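Local coordinates for urea carboxylase (Thermus thermophilus, PDB 3OEP), which is of unknown function, a KipI-KipA homologue with cyclophilin-like domains that may bind ATP and have hydrolase activity, at residues A177-H182 with P206-L211; V282-R287 with G318-F323; G411-A416 with V423-P428. One frame throughout, in Å; residues are numbered along the deposited sequence.

Contact 1: A177-H182 with P206-L211; sequences AVYDPH and PEPRPL
His182 and Arg209 form a stacked imidazole-guanidinium pair where two loops meet, one leaving strand 169-174 of the KipI-like, cyclophilin-like part of the chain, the other, rich in proline, following strand 194-199 on the way to strand 221-225. Neither segment is regular helix or strand. The guanidinium lies flat on one face of the imidazole, centres 3.9 Å apart and planes inclined by 28°. Two torsions explain the overlap: Arg209 starts with CG opposite the backbone N (chi1 -175°), and its chain then folds back at chi3 (54°), which carries the planar end over the ring. The imidazole NE2 is also tied to two backbone carbonyls, 2.8 Å from Arg209 O and 3.0 Å from Pro210 O, the latter at the ring edge; both hydrogen bonds are weak, since one N-H is shared between two carbonyls and points squarely at neither. The backbone before the ring is set by an Asx turn in which His182 N donates to Asp180 OD1 over 2.9 Å, approaching from above the carboxylate plane. A water continues from that oxygen to Arg209 N. Beside this polar half lies an apolar one, where the Pro181 and Pro208 rings cross at about a right angle with CD of Pro181 4.1 Å from CB of Pro208. Tyr179 backs the prolines, its OH bonded to Gly355 O, while Glu207 forms a salt bridge with Arg356. The Leu211 side chain runs alongside the imidazole, antiparallel to it, with its CD1 3.8 Å from His182 CE1.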
ATOM      1  N   ALA A 177      18.907   1.636  11.750  1.00 13.50           N
ATOM      2  CA  ALA A 177      17.574   1.382  11.218  1.00 12.95           C
ATOM      3  C   ALA A 177      17.280   2.424  10.145  1.00 12.80           C
ATOM      4  O   ALA A 177      17.265   3.628  10.420  1.00 13.80           O
ATOM      5  CB  ALA A 177      16.523   1.445  12.340  1.00 11.72           C
ATOM      6  N   VAL A 178      17.065   1.975   8.915  1.00 13.83           N
ATOM      7  CA  VAL A 178      16.794   2.908   7.817  1.00 13.41           C
ATOM      8  C   VAL A 178      15.373   3.494   7.911  1.00 14.16           C
ATOM      9  O   VAL A 178      15.098   4.560   7.358  1.00 14.64           O
ATOM     10  CB  VAL A 178      17.072   2.271   6.433  1.00 15.67           C
ATOM     11  CG1 VAL A 178      18.543   1.838   6.339  1.00 17.62           C
ATOM     12  CG2 VAL A 178      16.143   1.092   6.159  1.00 16.90           C
ATOM     13  N   TYR A 179      14.494   2.822   8.656  1.00 12.94           N
ATOM     14  CA  TYR A 179      13.107   3.250   8.812  1.00 14.67           C
ATOM     15  C   TYR A 179      12.650   3.109  10.260  1.00 13.86           C
ATOM     16  O   TYR A 179      12.757   2.036  10.845  1.00 15.25           O
ATOM     17  CB  TYR A 179      12.210   2.421   7.895  1.00 14.12           C
ATOM     18  CG  TYR A 179      10.730   2.640   8.118  1.00 13.85           C
ATOM     19  CD1 TYR A 179      10.154   3.885   7.897  1.00 19.71           C
ATOM     20  CD2 TYR A 179       9.911   1.605   8.547  1.00 17.36           C
ATOM     21  CE1 TYR A 179       8.794   4.098   8.112  1.00 22.79           C
ATOM     22  CE2 TYR A 179       8.552   1.801   8.752  1.00 18.15           C
ATOM     23  CZ  TYR A 179       8.000   3.050   8.533  1.00 23.79           C
ATOM     24  OH  TYR A 179       6.652   3.253   8.732  1.00 21.87           O
ATOM     25  N   ASP A 180      12.148   4.196  10.836  1.00 15.11           N
ATOM     26  CA  ASP A 180      11.614   4.170  12.204  1.00 16.86           C
ATOM     27  C   ASP A 180      10.530   5.229  12.332  1.00 17.65           C
ATOM     28  O   ASP A 180      10.838   6.412  12.431  1.00 18.72           O
ATOM     29  CB  ASP A 180      12.719   4.436  13.232  1.00 17.44           C
ATOM     30  CG  ASP A 180      12.212   4.401  14.680  1.00 23.60           C
ATOM     31  OD1 ASP A 180      10.989   4.297  14.908  1.00 22.77           O
ATOM     32  OD2 ASP A 180      13.054   4.477  15.598  1.00 25.68           O
ATOM     33  N   PRO A 181       9.256   4.808  12.340  1.00 19.98           N
ATOM     34  CA  PRO A 181       8.176   5.797  12.348  1.00 21.43           C
ATOM     35  C   PRO A 181       8.044   6.598  13.647  1.00 22.64           C
ATOM     36  O   PRO A 181       7.248   7.534  13.696  1.00 24.13           O
ATOM     37  CB  PRO A 181       6.919   4.952  12.099  1.00 22.47           C
ATOM     38  CG  PRO A 181       7.263   3.591  12.543  1.00 22.95           C
ATOM     39  CD  PRO A 181       8.742   3.424  12.341  1.00 21.03           C
ATOM     40  N   HIS A 182       8.818   6.249  14.674  1.00 23.47           N
ATOM     41  CA  HIS A 182       8.775   6.951  15.956  1.00 24.87           C
ATOM     42  C   HIS A 182       9.758   8.107  16.089  1.00 27.46           C
ATOM     43  O   HIS A 182       9.583   8.952  16.963  1.00 28.37           O
ATOM     44  CB  HIS A 182       8.997   5.972  17.107  1.00 24.61           C
ATOM     45  CG  HIS A 182       7.880   4.995  17.273  1.00 24.15           C
ATOM     46  ND1 HIS A 182       6.761   5.268  18.028  1.00 28.11           N
ATOM     47  CD2 HIS A 182       7.697   3.757  16.760  1.00 23.68           C
ATOM     48  CE1 HIS A 182       5.942   4.232  17.981  1.00 26.94           C
ATOM     49  NE2 HIS A 182       6.485   3.304  17.217  1.00 24.11           N
ATOM     50  N   PRO A 206      16.751  -2.699  16.964  1.00 18.61           N
ATOM     51  CA  PRO A 206      15.438  -3.325  17.122  1.00 20.03           C
ATOM     52  C   PRO A 206      14.576  -3.202  15.862  1.00 19.13           C
ATOM     53  O   PRO A 206      14.806  -2.315  15.038  1.00 17.64           O
ATOM     54  CB  PRO A 206      14.807  -2.556  18.293  1.00 21.88           C
ATOM     55  CG  PRO A 206      15.568  -1.285  18.409  1.00 23.23           C
ATOM     56  CD  PRO A 206      16.930  -1.512  17.818  1.00 20.55           C
ATOM     57  N   GLU A 207      13.595  -4.085  15.712  1.00 20.07           N
ATOM     58  CA  GLU A 207      12.619  -3.939  14.640  1.00 20.71           C
ATOM     59  C   GLU A 207      11.808  -2.675  14.895  1.00 21.59           C
ATOM     60  O   GLU A 207      11.515  -2.359  16.056  1.00 24.89           O
ATOM     61  CB  GLU A 207      11.654  -5.117  14.582  1.00 21.28           C
ATOM     62  CG  GLU A 207      12.254  -6.425  14.160  1.00 27.55           C
ATOM     63  CD  GLU A 207      11.198  -7.481  13.878  1.00 31.15           C
ATOM     64  OE1 GLU A 207       9.987  -7.176  13.988  1.00 32.96           O
ATOM     65  OE2 GLU A 207      11.581  -8.622  13.555  1.00 35.62           O
ATOM     66  N   PRO A 208      11.423  -1.963  13.824  1.00 26.70           N
ATOM     67  CA  PRO A 208      10.516  -0.832  13.991  1.00 26.28           C
ATOM     68  C   PRO A 208       9.281  -1.222  14.793  1.00 24.23           C
ATOM     69  O   PRO A 208       8.685  -2.270  14.545  1.00 21.39           O
ATOM     70  CB  PRO A 208      10.126  -0.476  12.556  1.00 25.85           C
ATOM     71  CG  PRO A 208      11.250  -0.956  11.719  1.00 27.91           C
ATOM     72  CD  PRO A 208      11.848  -2.135  12.423  1.00 27.13           C
ATOM     73  N   ARG A 209       8.920  -0.387  15.757  1.00 25.76           N
ATOM     74  CA  ARG A 209       7.748  -0.624  16.578  1.00 24.92           C
ATOM     75  C   ARG A 209       6.534   0.057  15.934  1.00 24.70           C
ATOM     76  O   ARG A 209       6.668   1.162  15.424  1.00 23.78           O
ATOM     77  CB  ARG A 209       8.000  -0.063  17.973  1.00 28.40           C
ATOM     78  CG  ARG A 209       6.909  -0.353  18.964  1.00 30.28           C
ATOM     79  CD  ARG A 209       7.398  -0.119  20.382  1.00 35.64           C
ATOM     80  NE  ARG A 209       7.964   1.219  20.565  1.00 39.05           N
ATOM     81  CZ  ARG A 209       7.258   2.326  20.797  1.00 38.50           C
ATOM     82  NH1 ARG A 209       5.932   2.289  20.874  1.00 36.10           N
ATOM     83  NH2 ARG A 209       7.887   3.486  20.949  1.00 43.98           N
ATOM     84  N   PRO A 210       5.357  -0.599  15.944  1.00 23.19           N
ATOM     85  CA  PRO A 210       4.184   0.034  15.330  1.00 23.55           C
ATOM     86  C   PRO A 210       3.880   1.417  15.906  1.00 22.91           C
ATOM     87  O   PRO A 210       4.037   1.632  17.112  1.00 22.12           O
ATOM     88  CB  PRO A 210       3.046  -0.951  15.636  1.00 25.83           C
ATOM     89  CG  PRO A 210       3.727  -2.257  15.834  1.00 26.17           C
ATOM     90  CD  PRO A 210       5.039  -1.943  16.463  1.00 26.18           C
ATOM     91  N   LEU A 211       3.494   2.347  15.036  1.00 20.41           N
ATOM     92  CA  LEU A 211       3.140   3.704  15.448  1.00 20.63           C
ATOM     93  C   LEU A 211       1.646   3.753  15.723  1.00 19.05           C
ATOM     94  O   LEU A 211       0.852   3.467  14.841  1.00 16.68           O
ATOM     95  CB  LEU A 211       3.491   4.717  14.356  1.00 20.50           C
ATOM     96  CG  LEU A 211       3.155   6.188  14.639  1.00 22.78           C
ATOM     97  CD1 LEU A 211       3.960   6.722  15.819  1.00 22.17           C
ATOM     98  CD2 LEU A 211       3.382   7.050  13.404  1.00 18.92           C
TER
HETATM   99  O   HOH W   1      10.519   2.014  16.319  1.00 33.09           O

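Contact 2: V282-R287 with G318-F323; sequences VLTALR and GKTLRF
This is an antiparallel strand pairing inside the six-stranded sheet of the KipA-like part of the chain, where strand 282-285 lies between 320-325 and 221-225. The short axes of 282-285 and 320-323 approach to 4.6 Å at 154°. Leu283 and Leu321 are the hydrogen-bonded pair: Leu283 N to Leu321 O measures 3.1 Å, the return bond from Leu321 N to Leu283 O is 2.7 Å, and both are close to straight. Past the regular pairing, Ala285 N still donates to Lys319 O, and Gly318 N reaches Ala285 O from above the carbonyl plane, so backbone bonding continues beyond the paired residues, into the loop that precedes strand 320-325.

Thr284 and Thr320 make the non-hydrogen-bonded pair. Both have OG1 opposite the carbonyl carbon (chi1 -58° and -60°), which turns the two hydroxyls to one another at 2.8 Å between the OG1 atoms. Thr284 OG1 is also hydrogen-bonded to Glu226 OE2. The opposite face carries Leu283 and Leu321, packed with Trp315 of strand 311-315 and Leu334 of strand 331-336, strands of the five-stranded sheet; Leu283 CD1 also comes to the edge of the Phe323 ring. On the threonine side the packing is tight, for Val282 CG1 stands 3.4 Å from Thr320 CG2, closer than ordinary carbon contact.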
ATOM      1  N   VAL A 282     -17.467  -6.748  17.484  1.00 14.16           N
ATOM      2  CA  VAL A 282     -18.562  -6.552  18.421  1.00 14.46           C
ATOM      3  C   VAL A 282     -18.262  -5.251  19.162  1.00 13.94           C
ATOM      4  O   VAL A 282     -17.231  -5.140  19.828  1.00 13.96           O
ATOM      5  CB  VAL A 282     -18.665  -7.723  19.409  1.00 15.95           C
ATOM      6  CG1 VAL A 282     -19.808  -7.494  20.402  1.00 16.25           C
ATOM      7  CG2 VAL A 282     -18.848  -9.050  18.653  1.00 15.81           C
ATOM      8  N   LEU A 283     -19.158  -4.276  19.033  1.00 12.51           N
ATOM      9  CA  LEU A 283     -18.917  -2.919  19.522  1.00 12.77           C
ATOM     10  C   LEU A 283     -20.023  -2.499  20.477  1.00 12.50           C
ATOM     11  O   LEU A 283     -21.189  -2.809  20.253  1.00 13.58           O
ATOM     12  CB  LEU A 283     -18.901  -1.925  18.355  1.00 12.33           C
ATOM     13  CG  LEU A 283     -17.982  -2.222  17.180  1.00 13.86           C
ATOM     14  CD1 LEU A 283     -18.213  -1.223  16.045  1.00 12.29           C
ATOM     15  CD2 LEU A 283     -16.514  -2.231  17.643  1.00 12.18           C
ATOM     16  N   THR A 284     -19.666  -1.761  21.521  1.00 13.33           N
ATOM     17  CA  THR A 284     -20.672  -1.228  22.440  1.00 13.59           C
ATOM     18  C   THR A 284     -20.519   0.288  22.575  1.00 13.33           C
ATOM     19  O   THR A 284     -19.415   0.793  22.791  1.00 13.47           O
ATOM     20  CB  THR A 284     -20.595  -1.931  23.802  1.00 14.36           C
ATOM     21  OG1 THR A 284     -20.784  -3.337  23.603  1.00 15.17           O
ATOM     22  CG2 THR A 284     -21.675  -1.405  24.756  1.00 14.08           C
ATOM     23  N   ALA A 285     -21.632   1.001  22.418  1.00 12.76           N
ATOM     24  CA  ALA A 285     -21.650   2.455  22.520  1.00 13.44           C
ATOM     25  C   ALA A 285     -21.395   2.890  23.962  1.00 14.28           C
ATOM     26  O   ALA A 285     -21.914   2.287  24.899  1.00 14.72           O
ATOM     27  CB  ALA A 285     -22.994   3.009  22.024  1.00 12.09           C
ATOM     28  N   LEU A 286     -20.585   3.934  24.128  1.00 13.92           N
ATOM     29  CA  LEU A 286     -20.310   4.521  25.445  1.00 14.94           C
ATOM     30  C   LEU A 286     -21.072   5.834  25.654  1.00 15.08           C
ATOM     31  O   LEU A 286     -21.048   6.422  26.745  1.00 16.32           O
ATOM     32  CB  LEU A 286     -18.810   4.758  25.597  1.00 15.18           C
ATOM     33  CG  LEU A 286     -17.951   3.500  25.449  1.00 14.72           C
ATOM     34  CD1 LEU A 286     -16.479   3.853  25.588  1.00 16.72           C
ATOM     35  CD2 LEU A 286     -18.360   2.419  26.480  1.00 15.47           C
ATOM     36  N   ARG A 287     -21.751   6.284  24.607  1.00 13.99           N
ATOM     37  CA  ARG A 287     -22.644   7.435  24.660  1.00 15.91           C
ATOM     38  C   ARG A 287     -23.700   7.181  23.592  1.00 15.54           C
ATOM     39  O   ARG A 287     -23.533   6.280  22.776  1.00 14.88           O
ATOM     40  CB  ARG A 287     -21.885   8.725  24.350  1.00 16.04           C
ATOM     41  CG  ARG A 287     -21.241   8.750  22.963  1.00 16.78           C
ATOM     42  CD  ARG A 287     -20.393  10.000  22.745  1.00 18.79           C
ATOM     43  NE  ARG A 287     -21.225  11.192  22.575  1.00 22.39           N
ATOM     44  CZ  ARG A 287     -21.203  12.288  23.343  1.00 25.63           C
ATOM     45  NH1 ARG A 287     -20.364  12.407  24.371  1.00 24.32           N
ATOM     46  NH2 ARG A 287     -22.031  13.293  23.066  1.00 24.94           N
ATOM     47  N   GLY A 318     -24.463   1.875  25.908  1.00 15.90           N
ATOM     48  CA  GLY A 318     -24.513   0.559  26.536  1.00 15.57           C
ATOM     49  C   GLY A 318     -25.078  -0.558  25.679  1.00 16.03           C
ATOM     50  O   GLY A 318     -25.077  -1.707  26.104  1.00 17.99           O
ATOM     51  N   LYS A 319     -25.563  -0.237  24.479  1.00 14.47           N
ATOM     52  CA  LYS A 319     -26.105  -1.256  23.584  1.00 15.23           C
ATOM     53  C   LYS A 319     -25.029  -1.757  22.635  1.00 14.68           C
ATOM     54  O   LYS A 319     -24.180  -0.987  22.175  1.00 15.10           O
ATOM     55  CB  LYS A 319     -27.302  -0.720  22.797  1.00 15.44           C
ATOM     56  CG  LYS A 319     -28.436  -0.170  23.674  1.00 16.99           C
ATOM     57  CD  LYS A 319     -28.951  -1.190  24.675  1.00 19.99           C
ATOM     58  CE  LYS A 319     -30.165  -0.656  25.443  1.00 24.45           C
ATOM     59  NZ  LYS A 319     -30.787  -1.702  26.299  1.00 26.83           N
ATOM     60  N   THR A 320     -25.087  -3.055  22.338  1.00 14.96           N
ATOM     61  CA  THR A 320     -24.060  -3.723  21.554  1.00 15.52           C
ATOM     62  C   THR A 320     -24.496  -3.910  20.108  1.00 15.24           C
ATOM     63  O   THR A 320     -25.607  -4.371  19.825  1.00 15.62           O
ATOM     64  CB  THR A 320     -23.684  -5.065  22.194  1.00 15.78           C
ATOM     65  OG1 THR A 320     -23.192  -4.813  23.519  1.00 16.75           O
ATOM     66  CG2 THR A 320     -22.610  -5.797  21.372  1.00 16.43           C
ATOM     67  N   LEU A 321     -23.596  -3.526  19.210  1.00 14.54           N
ATOM     68  CA  LEU A 321     -23.787  -3.603  17.772  1.00 13.45           C
ATOM     69  C   LEU A 321     -22.945  -4.760  17.229  1.00 14.93           C
ATOM     70  O   LEU A 321     -21.750  -4.866  17.535  1.00 14.26           O
ATOM     71  CB  LEU A 321     -23.335  -2.288  17.142  1.00 13.87           C
ATOM     72  CG  LEU A 321     -23.452  -2.140  15.627  1.00 15.05           C
ATOM     73  CD1 LEU A 321     -24.905  -2.214  15.175  1.00 15.18           C
ATOM     74  CD2 LEU A 321     -22.798  -0.811  15.214  1.00 15.95           C
ATOM     75  N   ARG A 322     -23.567  -5.617  16.426  1.00 13.91           N
ATOM     76  CA  ARG A 322     -22.882  -6.758  15.816  1.00 15.03           C
ATOM     77  C   ARG A 322     -23.155  -6.747  14.324  1.00 15.64           C
ATOM     78  O   ARG A 322     -24.013  -5.993  13.847  1.00 17.29           O
ATOM     79  CB  ARG A 322     -23.384  -8.069  16.422  1.00 15.95           C
ATOM     80  CG  ARG A 322     -23.091  -8.237  17.906  1.00 19.92           C
ATOM     81  CD  ARG A 322     -23.764  -9.481  18.473  1.00 23.78           C
ATOM     82  NE  ARG A 322     -23.436  -9.680  19.888  1.00 24.67           N
ATOM     83  CZ  ARG A 322     -24.082  -9.131  20.916  1.00 30.25           C
ATOM     84  NH1 ARG A 322     -25.125  -8.324  20.729  1.00 32.36           N
ATOM     85  NH2 ARG A 322     -23.680  -9.396  22.155  1.00 33.74           N
ATOM     86  N   PHE A 323     -22.430  -7.584  13.591  1.00 16.18           N
ATOM     87  CA  PHE A 323     -22.582  -7.654  12.141  1.00 15.83           C
ATOM     88  C   PHE A 323     -22.732  -9.101  11.724  1.00 17.71           C
ATOM     89  O   PHE A 323     -21.806  -9.896  11.867  1.00 19.99           O
ATOM     90  CB  PHE A 323     -21.403  -6.986  11.452  1.00 16.38           C
ATOM     91  CG  PHE A 323     -21.266  -5.534  11.806  1.00 14.76           C
ATOM     92  CD1 PHE A 323     -22.012  -4.576  11.143  1.00 16.76           C
ATOM     93  CD2 PHE A 323     -20.443  -5.139  12.852  1.00 15.49           C
ATOM     94  CE1 PHE A 323     -21.913  -3.231  11.487  1.00 18.59           C
ATOM     95  CE2 PHE A 323     -20.335  -3.795  13.201  1.00 19.13           C
ATOM     96  CZ  PHE A 323     -21.074  -2.845  12.518  1.00 17.17           C
TER

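Contact 3: G411-A416 with V423-P428; sequences GPFRVA and VELLGP
Strands 413-415 and 423-426 run antiparallel, their short axes 4.5 Å apart at 137°, with Arg414 and Leu426 as the hydrogen-bonded pair: Arg414 N to Leu426 O is 2.7 Å, and Leu426 N to Arg414 O is 2.8 Å. A third bond, Ala416 N to Glu424 O, extends the pairing to where the first strand turns a corner.

Phe413 covers the other end. With CG opposite the carbonyl carbon (chi1 -73°), its ring presents one face to Pro428, whose CD stands over the ring centre, 3.8 Å from the centroid and 12° off the normal, a CH-pi contact. Gly427 CA lies 3.6 Å from Phe413 CD2. The two strands are the arms of a beta hairpin in the second cyclophilin-like sheet of the chain, placed between strands 454-456 and 488-492. Val415 and Leu425 share one face, where Val415 CG2 meets Val423 CG1 at 3.8 Å, and Leu425 packs on Phe491.

Arg414 and Leu426 occupy the other face. The arginine chain bends at chi3, which brings one face of the guanidinium toward Leu426 CB, which lies off-centre near its rim, while NH1 bonds to a glycerol, probably from the crystallisation liquor. Glu424 forms a salt bridge with Arg452, and Ala416 CB rests 3.8 Å from Leu426 CG.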
ATOM      1  N   GLY A 411     -11.715 -15.665 -21.546  1.00 25.69           N
ATOM      2  CA  GLY A 411     -12.641 -16.498 -20.793  1.00 26.55           C
ATOM      3  C   GLY A 411     -12.670 -16.058 -19.343  1.00 25.31           C
ATOM      4  O   GLY A 411     -11.916 -15.167 -18.954  1.00 22.51           O
ATOM      5  N   PRO A 412     -13.531 -16.688 -18.528  1.00 24.70           N
ATOM      6  CA  PRO A 412     -13.671 -16.269 -17.138  1.00 25.06           C
ATOM      7  C   PRO A 412     -12.463 -16.601 -16.260  1.00 23.07           C
ATOM      8  O   PRO A 412     -11.807 -17.638 -16.439  1.00 24.36           O
ATOM      9  CB  PRO A 412     -14.906 -17.040 -16.658  1.00 27.52           C
ATOM     10  CG  PRO A 412     -14.997 -18.213 -17.553  1.00 27.81           C
ATOM     11  CD  PRO A 412     -14.469 -17.769 -18.879  1.00 27.70           C
ATOM     12  N   PHE A 413     -12.187 -15.700 -15.326  1.00 19.57           N
ATOM     13  CA  PHE A 413     -11.257 -15.944 -14.243  1.00 18.05           C
ATOM     14  C   PHE A 413     -12.068 -16.136 -12.966  1.00 19.28           C
ATOM     15  O   PHE A 413     -13.273 -15.867 -12.932  1.00 20.31           O
ATOM     16  CB  PHE A 413     -10.282 -14.776 -14.097  1.00 18.30           C
ATOM     17  CG  PHE A 413      -9.256 -14.713 -15.190  1.00 16.88           C
ATOM     18  CD1 PHE A 413      -9.593 -14.243 -16.455  1.00 18.17           C
ATOM     19  CD2 PHE A 413      -7.962 -15.146 -14.964  1.00 17.55           C
ATOM     20  CE1 PHE A 413      -8.641 -14.198 -17.470  1.00 17.94           C
ATOM     21  CE2 PHE A 413      -7.009 -15.105 -15.974  1.00 19.62           C
ATOM     22  CZ  PHE A 413      -7.353 -14.631 -17.231  1.00 17.64           C
ATOM     23  N   ARG A 414     -11.401 -16.622 -11.931  1.00 18.57           N
ATOM     24  CA  ARG A 414     -12.026 -16.883 -10.646  1.00 19.23           C
ATOM     25  C   ARG A 414     -11.101 -16.349  -9.557  1.00 17.65           C
ATOM     26  O   ARG A 414      -9.887 -16.522  -9.639  1.00 19.03           O
ATOM     27  CB  ARG A 414     -12.231 -18.393 -10.483  1.00 20.83           C
ATOM     28  CG  ARG A 414     -13.119 -18.801  -9.328  1.00 25.86           C
ATOM     29  CD  ARG A 414     -13.442 -20.295  -9.395  1.00 23.99           C
ATOM     30  NE  ARG A 414     -12.272 -21.134  -9.105  1.00 23.78           N
ATOM     31  CZ  ARG A 414     -11.554 -21.813 -10.000  1.00 24.28           C
ATOM     32  NH1 ARG A 414     -10.519 -22.531  -9.585  1.00 23.84           N
ATOM     33  NH2 ARG A 414     -11.850 -21.796 -11.296  1.00 28.45           N
ATOM     34  N   VAL A 415     -11.667 -15.698  -8.542  1.00 16.93           N
ATOM     35  CA  VAL A 415     -10.858 -15.153  -7.454  1.00 15.04           C
ATOM     36  C   VAL A 415     -10.336 -16.301  -6.584  1.00 15.87           C
ATOM     37  O   VAL A 415     -11.109 -17.131  -6.124  1.00 15.35           O
ATOM     38  CB  VAL A 415     -11.670 -14.189  -6.569  1.00 14.00           C
ATOM     39  CG1 VAL A 415     -10.852 -13.747  -5.347  1.00 13.35           C
ATOM     40  CG2 VAL A 415     -12.128 -12.972  -7.375  1.00 15.79           C
ATOM     41  N   ALA A 416      -9.023 -16.353  -6.386  1.00 14.34           N
ATOM     42  CA  ALA A 416      -8.403 -17.343  -5.503  1.00 17.69           C
ATOM     43  C   ALA A 416      -8.285 -16.800  -4.084  1.00 19.15           C
ATOM     44  O   ALA A 416      -8.578 -17.498  -3.110  1.00 18.98           O
ATOM     45  CB  ALA A 416      -7.034 -17.734  -6.029  1.00 18.15           C
ATOM     46  N   VAL A 423      -6.085  -8.785  -5.548  1.00 13.10           N
ATOM     47  CA  VAL A 423      -6.969  -9.905  -5.829  1.00 13.14           C
ATOM     48  C   VAL A 423      -6.233 -10.850  -6.763  1.00 13.79           C
ATOM     49  O   VAL A 423      -5.875 -10.463  -7.883  1.00 14.76           O
ATOM     50  CB  VAL A 423      -8.283  -9.420  -6.485  1.00 13.64           C
ATOM     51  CG1 VAL A 423      -9.238 -10.585  -6.735  1.00 14.12           C
ATOM     52  CG2 VAL A 423      -8.954  -8.372  -5.596  1.00 14.12           C
ATOM     53  N   GLU A 424      -5.985 -12.064  -6.281  1.00 14.71           N
ATOM     54  CA  GLU A 424      -5.270 -13.100  -7.024  1.00 17.16           C
ATOM     55  C   GLU A 424      -6.243 -13.936  -7.855  1.00 16.53           C
ATOM     56  O   GLU A 424      -7.283 -14.360  -7.357  1.00 17.34           O
ATOM     57  CB  GLU A 424      -4.524 -14.002  -6.043  1.00 20.21           C
ATOM     58  CG  GLU A 424      -3.549 -14.958  -6.686  1.00 22.94           C
ATOM     59  CD  GLU A 424      -2.830 -15.804  -5.659  1.00 28.86           C
ATOM     60  OE1 GLU A 424      -1.680 -15.463  -5.315  1.00 34.15           O
ATOM     61  OE2 GLU A 424      -3.421 -16.798  -5.188  1.00 31.81           O
ATOM     62  N   LEU A 425      -5.896 -14.177  -9.117  1.00 16.83           N
ATOM     63  CA  LEU A 425      -6.823 -14.792 -10.063  1.00 18.08           C
ATOM     64  C   LEU A 425      -6.387 -16.161 -10.581  1.00 18.10           C
ATOM     65  O   LEU A 425      -5.202 -16.405 -10.827  1.00 19.29           O
ATOM     66  CB  LEU A 425      -7.024 -13.865 -11.257  1.00 16.98           C
ATOM     67  CG  LEU A 425      -7.589 -12.476 -10.960  1.00 18.74           C
ATOM     68  CD1 LEU A 425      -7.745 -11.697 -12.254  1.00 20.90           C
ATOM     69  CD2 LEU A 425      -8.913 -12.580 -10.221  1.00 19.91           C
ATOM     70  N   LEU A 426      -7.379 -17.035 -10.749  1.00 17.35           N
ATOM     71  CA  LEU A 426      -7.224 -18.322 -11.412  1.00 19.04           C
ATOM     72  C   LEU A 426      -7.985 -18.276 -12.729  1.00 19.60           C
ATOM     73  O   LEU A 426      -9.124 -17.815 -12.782  1.00 20.53           O
ATOM     74  CB  LEU A 426      -7.792 -19.439 -10.537  1.00 20.14           C
ATOM     75  CG  LEU A 426      -7.009 -19.746  -9.268  1.00 23.83           C
ATOM     76  CD1 LEU A 426      -7.810 -20.686  -8.371  1.00 26.31           C
ATOM     77  CD2 LEU A 426      -5.667 -20.354  -9.613  1.00 30.12           C
ATOM     78  N   GLY A 427      -7.366 -18.759 -13.796  1.00 19.84           N
ATOM     79  CA  GLY A 427      -8.011 -18.730 -15.097  1.00 20.29           C
ATOM     80  C   GLY A 427      -7.039 -19.030 -16.214  1.00 22.11           C
ATOM     81  O   GLY A 427      -5.977 -19.593 -15.973  1.00 24.36           O
ATOM     82  N   PRO A 428      -7.403 -18.655 -17.448  1.00 22.47           N
ATOM     83  CA  PRO A 428      -6.550 -18.874 -18.619  1.00 23.95           C
ATOM     84  C   PRO A 428      -5.125 -18.351 -18.412  1.00 22.35           C
ATOM     85  O   PRO A 428      -4.939 -17.324 -17.758  1.00 21.29           O
ATOM     86  CB  PRO A 428      -7.247 -18.063 -19.713  1.00 24.73           C
ATOM     87  CG  PRO A 428      -8.668 -17.982 -19.298  1.00 23.87           C
ATOM     88  CD  PRO A 428      -8.703 -18.055 -17.803  1.00 22.66           C
TER
HETATM   89  O   HOH W   2     -11.639 -19.823 -14.121  1.00 35.25           O

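The three contacts follow one another along the chain and touch nowhere, their centres 34 to 38 Å apart. All are partly buried and share no segment. Contacts 2 and 3 both belong to the KipA-like part and are antiparallel pairings, but in different sheets: contact 2 joins strands that are distant in sequence, contact 3 the arms of a hairpin. Each has one face packed on apolar neighbours and a more polar other face, with paired hydroxyls in contact 2 and an arginine over a leucine in contact 3. Contact 1, on the other side of the chain's centre from contact 3, lacks strand pairing and relies on proline and leucine packing, a stack, weak side-chain bonds and a bridging water.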